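Local coordinates for Low molecular weight heat shock protein (Xanthomonas axonopodis pv. citri, PDB 3GLA) that probably acts as a small heat-shock chaperone of the alpha-crystallin family, binding unfolding proteins under stress and keeping them from aggregating, at residues 11-22 with 88-96. Sequence-based numbering, arbitrary orientation.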
ATOM      1  N   GLU B  11     -17.680   8.226  -6.312  1.00 21.56           N
ATOM      2  CA  GLU B  11     -19.090   8.308  -5.976  1.00 23.86           C
ATOM      3  C   GLU B  11     -19.863   7.441  -6.945  1.00 26.02           C
ATOM      4  O   GLU B  11     -19.792   7.571  -8.212  1.00 27.56           O
ATOM      5  CB  GLU B  11     -19.531   9.760  -6.087  1.00 25.14           C
ATOM      6  CG  GLU B  11     -21.092   9.785  -5.848  1.00 26.97           C
ATOM      7  CD  GLU B  11     -21.633  11.183  -5.834  1.00 28.66           C
ATOM      8  OE1 GLU B  11     -20.886  12.191  -5.756  1.00 30.00           O
ATOM      9  OE2 GLU B  11     -22.908  11.242  -5.692  1.00 34.28           O
ATOM     10  N   GLU B  12     -20.420   6.381  -6.431  1.00 27.21           N
ATOM     11  CA  GLU B  12     -21.260   5.451  -7.223  1.00 28.70           C
ATOM     12  C   GLU B  12     -22.701   5.912  -7.021  1.00 29.20           C
ATOM     13  O   GLU B  12     -22.958   6.897  -6.308  1.00 28.78           O
ATOM     14  CB  GLU B  12     -21.093   4.052  -6.789  1.00 29.50           C
ATOM     15  CG  GLU B  12     -19.690   3.543  -7.155  1.00 33.57           C
ATOM     16  CD  GLU B  12     -19.380   2.133  -6.723  1.00 44.98           C
ATOM     17  OE1 GLU B  12     -18.395   1.558  -7.303  1.00 43.54           O
ATOM     18  OE2 GLU B  12     -20.112   1.608  -5.816  1.00 51.99           O
ATOM     19  N   VAL B  13     -23.614   5.199  -7.692  1.00 31.83           N
ATOM     20  CA  VAL B  13     -25.015   5.635  -7.668  1.00 35.27           C
ATOM     21  C   VAL B  13     -25.582   5.486  -6.261  1.00 33.84           C
ATOM     22  O   VAL B  13     -26.190   6.428  -5.747  1.00 38.02           O
ATOM     23  CB  VAL B  13     -25.899   4.864  -8.713  1.00 35.84           C
ATOM     24  CG1 VAL B  13     -27.391   5.335  -8.525  1.00 39.56           C
ATOM     25  CG2 VAL B  13     -25.453   5.243 -10.099  1.00 37.09           C
ATOM     26  N   ASN B  14     -25.243   4.407  -5.605  1.00 34.82           N
ATOM     27  CA  ASN B  14     -25.752   4.181  -4.231  1.00 36.00           C
ATOM     28  C   ASN B  14     -24.754   4.392  -3.088  1.00 34.51           C
ATOM     29  O   ASN B  14     -25.115   4.260  -1.910  1.00 32.66           O
ATOM     30  CB  ASN B  14     -26.138   2.704  -4.092  1.00 38.59           C
ATOM     31  CG  ASN B  14     -27.254   2.326  -5.001  1.00 46.16           C
ATOM     32  OD1 ASN B  14     -27.218   1.246  -5.641  1.00 50.38           O
ATOM     33  ND2 ASN B  14     -28.222   3.242  -5.137  1.00 47.82           N
ATOM     34  N   HIS B  15     -23.479   4.656  -3.420  1.00 31.10           N
ATOM     35  CA  HIS B  15     -22.458   4.584  -2.366  1.00 29.10           C
ATOM     36  C   HIS B  15     -21.318   5.494  -2.788  1.00 25.67           C
ATOM     37  O   HIS B  15     -21.154   5.834  -3.992  1.00 26.58           O
ATOM     38  CB  HIS B  15     -21.769   3.238  -2.309  1.00 30.55           C
ATOM     39  CG  HIS B  15     -22.629   2.116  -1.922  1.00 39.79           C
ATOM     40  ND1 HIS B  15     -22.753   1.672  -0.611  1.00 44.34           N
ATOM     41  CD2 HIS B  15     -23.376   1.285  -2.689  1.00 44.69           C
ATOM     42  CE1 HIS B  15     -23.582   0.645  -0.589  1.00 42.35           C
ATOM     43  NE2 HIS B  15     -23.977   0.389  -1.833  1.00 46.59           N
ATOM     44  N   PHE B  16     -20.636   5.971  -1.774  1.00 22.11           N
ATOM     45  CA  PHE B  16     -19.258   6.464  -2.062  1.00 18.84           C
ATOM     46  C   PHE B  16     -18.308   5.294  -1.714  1.00 21.10           C
ATOM     47  O   PHE B  16     -18.638   4.435  -0.870  1.00 20.73           O
ATOM     48  CB  PHE B  16     -18.995   7.530  -1.158  1.00 19.11           C
ATOM     49  CG  PHE B  16     -19.804   8.731  -1.476  1.00 21.62           C
ATOM     50  CD1 PHE B  16     -21.065   8.888  -0.898  1.00 21.06           C
ATOM     51  CD2 PHE B  16     -19.341   9.663  -2.418  1.00 25.15           C
ATOM     52  CE1 PHE B  16     -21.854  10.003  -1.187  1.00 22.49           C
ATOM     53  CE2 PHE B  16     -20.103  10.835  -2.735  1.00 24.17           C
ATOM     54  CZ  PHE B  16     -21.397  10.997  -2.120  1.00 24.62           C
ATOM     55  N   VAL B  17     -17.136   5.275  -2.354  1.00 19.46           N
ATOM     56  CA  VAL B  17     -16.224   4.224  -2.003  1.00 19.22           C
ATOM     57  C   VAL B  17     -14.873   4.963  -1.825  1.00 18.81           C
ATOM     58  O   VAL B  17     -14.495   5.800  -2.670  1.00 19.15           O
ATOM     59  CB  VAL B  17     -16.021   3.209  -3.057  1.00 20.28           C
ATOM     60  CG1 VAL B  17     -15.053   2.119  -2.605  1.00 19.36           C
ATOM     61  CG2 VAL B  17     -17.409   2.509  -3.544  1.00 26.33           C
ATOM     62  N   LEU B  18     -14.209   4.689  -0.704  1.00 17.72           N
ATOM     63  CA  LEU B  18     -12.883   5.243  -0.539  1.00 17.94           C
ATOM     64  C   LEU B  18     -11.932   4.101  -0.549  1.00 18.06           C
ATOM     65  O   LEU B  18     -12.176   3.058   0.076  1.00 18.33           O
ATOM     66  CB  LEU B  18     -12.818   5.971   0.741  1.00 17.47           C
ATOM     67  CG  LEU B  18     -11.496   6.667   1.045  1.00 21.18           C
ATOM     68  CD1 LEU B  18     -11.786   7.991   1.954  1.00 24.36           C
ATOM     69  CD2 LEU B  18     -10.485   5.615   1.728  1.00 22.06           C
ATOM     70  N   TYR B  19     -10.847   4.257  -1.307  1.00 16.21           N
ATOM     71  CA  TYR B  19      -9.873   3.163  -1.368  1.00 16.09           C
ATOM     72  C   TYR B  19      -8.602   3.772  -0.826  1.00 16.85           C
ATOM     73  O   TYR B  19      -8.207   4.857  -1.241  1.00 17.95           O
ATOM     74  CB  TYR B  19      -9.581   2.797  -2.817  1.00 15.05           C
ATOM     75  CG  TYR B  19     -10.788   2.378  -3.596  1.00 17.15           C
ATOM     76  CD1 TYR B  19     -11.179   1.065  -3.626  1.00 20.35           C
ATOM     77  CD2 TYR B  19     -11.503   3.336  -4.307  1.00 20.67           C
ATOM     78  CE1 TYR B  19     -12.326   0.676  -4.390  1.00 24.17           C
ATOM     79  CE2 TYR B  19     -12.569   2.980  -5.049  1.00 22.78           C
ATOM     80  CZ  TYR B  19     -12.941   1.654  -5.085  1.00 24.48           C
ATOM     81  OH  TYR B  19     -14.108   1.383  -5.812  1.00 26.35           O
ATOM     82  N   ALA B  20      -8.029   3.149   0.221  1.00 13.25           N
ATOM     83  CA  ALA B  20      -6.873   3.756   0.813  1.00 14.50           C
ATOM     84  C   ALA B  20      -5.728   2.779   0.724  1.00 15.70           C
ATOM     85  O   ALA B  20      -5.847   1.605   1.067  1.00 16.78           O
ATOM     86  CB  ALA B  20      -7.180   4.059   2.275  1.00 16.32           C
ATOM     87  N   ASP B  21      -4.607   3.273   0.341  1.00 13.73           N
ATOM     88  CA  ASP B  21      -3.446   2.400   0.303  1.00 12.96           C
ATOM     89  C   ASP B  21      -2.813   2.502   1.688  1.00 13.37           C
ATOM     90  O   ASP B  21      -2.126   3.471   2.064  1.00 14.38           O
ATOM     91  CB  ASP B  21      -2.491   2.986  -0.713  1.00 14.60           C
ATOM     92  CG  ASP B  21      -2.785   2.472  -2.118  1.00 16.90           C
ATOM     93  OD1 ASP B  21      -3.724   1.702  -2.273  1.00 18.52           O
ATOM     94  OD2 ASP B  21      -2.087   2.979  -3.019  1.00 16.21           O
ATOM     95  N   LEU B  22      -3.017   1.396   2.402  1.00 14.72           N
ATOM     96  CA  LEU B  22      -2.501   1.306   3.782  1.00 13.93           C
ATOM     97  C   LEU B  22      -1.693   0.053   3.906  1.00 14.90           C
ATOM     98  O   LEU B  22      -1.990  -0.796   4.738  1.00 15.51           O
ATOM     99  CB  LEU B  22      -3.727   1.321   4.745  1.00 13.04           C
ATOM    100  CG  LEU B  22      -4.333   2.798   4.743  1.00 17.87           C
ATOM    101  CD1 LEU B  22      -5.694   2.570   5.433  1.00 17.71           C
ATOM    102  CD2 LEU B  22      -3.417   3.697   5.453  1.00 16.39           C
ATOM    103  N   GLY B  88      -3.449  -4.653   1.694  1.00 16.36           N
ATOM    104  CA  GLY B  88      -2.985  -3.313   2.081  1.00 14.56           C
ATOM    105  C   GLY B  88      -3.921  -2.248   1.614  1.00 16.78           C
ATOM    106  O   GLY B  88      -3.575  -1.110   1.831  1.00 17.72           O
ATOM    107  N   VAL B  89      -4.973  -2.568   0.875  1.00 15.27           N
ATOM    108  CA  VAL B  89      -5.875  -1.506   0.466  1.00 16.39           C
ATOM    109  C   VAL B  89      -7.071  -1.654   1.310  1.00 16.97           C
ATOM    110  O   VAL B  89      -7.654  -2.753   1.507  1.00 20.23           O
ATOM    111  CB  VAL B  89      -6.302  -1.663  -1.027  1.00 15.70           C
ATOM    112  CG1 VAL B  89      -7.437  -0.699  -1.322  1.00 19.65           C
ATOM    113  CG2 VAL B  89      -5.087  -1.455  -1.900  1.00 17.00           C
ATOM    114  N   LEU B  90      -7.492  -0.548   1.842  1.00 15.42           N
ATOM    115  CA  LEU B  90      -8.760  -0.617   2.639  1.00 15.15           C
ATOM    116  C   LEU B  90      -9.816   0.010   1.791  1.00 18.14           C
ATOM    117  O   LEU B  90      -9.583   1.101   1.247  1.00 19.01           O
ATOM    118  CB  LEU B  90      -8.563   0.223   3.897  1.00 17.67           C
ATOM    119  CG  LEU B  90      -9.855   0.198   4.801  1.00 19.58           C
ATOM    120  CD1 LEU B  90     -10.008  -1.160   5.376  1.00 22.29           C
ATOM    121  CD2 LEU B  90      -9.679   1.177   5.940  1.00 26.16           C
ATOM    122  N   GLU B  91     -10.941  -0.666   1.653  1.00 15.47           N
ATOM    123  CA  GLU B  91     -11.997  -0.089   0.810  1.00 17.13           C
ATOM    124  C   GLU B  91     -13.111   0.203   1.734  1.00 19.59           C
ATOM    125  O   GLU B  91     -13.577  -0.697   2.505  1.00 18.88           O
ATOM    126  CB  GLU B  91     -12.352  -1.124  -0.191  1.00 16.20           C
ATOM    127  CG  GLU B  91     -13.616  -0.617  -1.028  1.00 18.95           C
ATOM    128  CD  GLU B  91     -13.953  -1.591  -2.135  1.00 24.27           C
ATOM    129  OE1 GLU B  91     -15.150  -1.626  -2.481  1.00 26.36           O
ATOM    130  OE2 GLU B  91     -13.083  -2.308  -2.583  1.00 24.46           O
ATOM    131  N   ILE B  92     -13.500   1.455   1.771  1.00 17.02           N
ATOM    132  CA  ILE B  92     -14.541   1.878   2.702  1.00 16.83           C
ATOM    133  C   ILE B  92     -15.726   2.197   1.847  1.00 19.20           C
ATOM    134  O   ILE B  92     -15.608   2.969   0.876  1.00 18.55           O
ATOM    135  CB  ILE B  92     -14.127   3.116   3.350  1.00 18.49           C
ATOM    136  CG1 ILE B  92     -12.864   2.790   4.234  1.00 17.83           C
ATOM    137  CG2 ILE B  92     -15.229   3.573   4.321  1.00 19.43           C
ATOM    138  CD1 ILE B  92     -12.266   4.023   4.852  1.00 18.82           C
ATOM    139  N   ARG B  93     -16.913   1.642   2.223  1.00 18.59           N
ATOM    140  CA  ARG B  93     -18.085   1.940   1.397  1.00 20.95           C
ATOM    141  C   ARG B  93     -19.014   2.700   2.253  1.00 21.97           C
ATOM    142  O   ARG B  93     -19.257   2.386   3.417  1.00 20.55           O
ATOM    143  CB  ARG B  93     -18.763   0.668   0.907  1.00 24.48           C
ATOM    144  CG  ARG B  93     -17.863  -0.122   0.006  1.00 30.42           C
ATOM    145  CD  ARG B  93     -18.622  -1.184  -0.766  1.00 41.73           C
ATOM    146  NE  ARG B  93     -17.999  -1.217  -2.064  1.00 50.94           N
ATOM    147  CZ  ARG B  93     -18.612  -0.868  -3.182  1.00 58.50           C
ATOM    148  NH1 ARG B  93     -17.936  -0.902  -4.329  1.00 60.78           N
ATOM    149  NH2 ARG B  93     -19.896  -0.500  -3.167  1.00 57.47           N
ATOM    150  N   ILE B  94     -19.558   3.788   1.709  1.00 19.72           N
ATOM    151  CA  ILE B  94     -20.356   4.683   2.485  1.00 19.36           C
ATOM    152  C   ILE B  94     -21.649   4.827   1.675  1.00 21.18           C
ATOM    153  O   ILE B  94     -21.683   5.367   0.614  1.00 20.05           O
ATOM    154  CB  ILE B  94     -19.779   6.012   2.609  1.00 21.58           C
ATOM    155  CG1 ILE B  94     -18.347   5.959   3.265  1.00 19.88           C
ATOM    156  CG2 ILE B  94     -20.615   6.928   3.536  1.00 19.76           C
ATOM    157  CD1 ILE B  94     -17.291   6.028   2.074  1.00 23.24           C
ATOM    158  N   PRO B  95     -22.741   4.291   2.218  1.00 20.95           N
ATOM    159  CA  PRO B  95     -23.950   4.349   1.389  1.00 20.89           C
ATOM    160  C   PRO B  95     -24.488   5.707   1.367  1.00 20.65           C
ATOM    161  O   PRO B  95     -24.213   6.544   2.230  1.00 20.61           O
ATOM    162  CB  PRO B  95     -24.928   3.428   2.181  1.00 23.49           C
ATOM    163  CG  PRO B  95     -24.424   3.396   3.561  1.00 24.41           C
ATOM    164  CD  PRO B  95     -22.890   3.586   3.511  1.00 22.85           C
ATOM    165  N   LYS B  96     -25.314   5.989   0.326  1.00 23.88           N
ATOM    166  CA  LYS B  96     -25.975   7.265   0.311  1.00 23.70           C
ATOM    167  C   LYS B  96     -27.345   7.156   0.996  1.00 21.08           C
ATOM    168  O   LYS B  96     -27.885   6.080   1.020  1.00 24.51           O
ATOM    169  CB  LYS B  96     -26.227   7.704  -1.122  1.00 24.10           C
ATOM    170  CG  LYS B  96     -24.924   8.074  -1.805  1.00 26.23           C
ATOM    171  CD  LYS B  96     -25.281   8.281  -3.272  1.00 33.55           C
ATOM    172  CE  LYS B  96     -24.070   8.853  -3.974  1.00 31.79           C
ATOM    173  NZ  LYS B  96     -24.417   9.203  -5.382  1.00 30.32           N
TER
HETATM  174  O   HOH W   1     -27.584   3.518  -0.902  1.00 39.04           O
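The R93 guanidinium carries V17 CG2 over the centre of one face, 3.5 Å above its plane, and takes E91 OE1 in plane at its edge, where R93 NE donates a nearly straight 2.9 Å bond to OE1. R93 runs alongside V17, bent at chi3 (143°), which sets the flat of its guanidinium against CG2; NH2 makes a weak salt bridge to OE2 of E12, whose OE1 pairs with K10. R93 NH2 also lies over one face of the H15 ring. On one face of the Y19 ring sits V17 CG1, while the E91 carboxylate approaches CE1 obliquely. Strands 15-21 and 89-95 are the antiparallel central pair of the four-stranded sheet in the alpha-crystallin beta-sandwich, with F16-I94, L18-I92 and A20-L90 as hydrogen-bonded pairs. L18, A20, L90, I92 and I94 pack on strands 31-35 and 38-45 of the other sheet, F16 on P73 and S75; L18 CD2 meets I92 CD1 at 3.9 Å. Just past strand 89-95, extended K96 crosses the F16 ring at about a right angle, K96 CG 3.7 Å from F16 CE1. K96 NZ bonds to E11 OE2 (2.6 Å, a salt bridge on the anti lone pair) and, at 2.9 Å, to E12 O. At the other end, D21 OD1 forms a salt bridge with R45 of the second subunit.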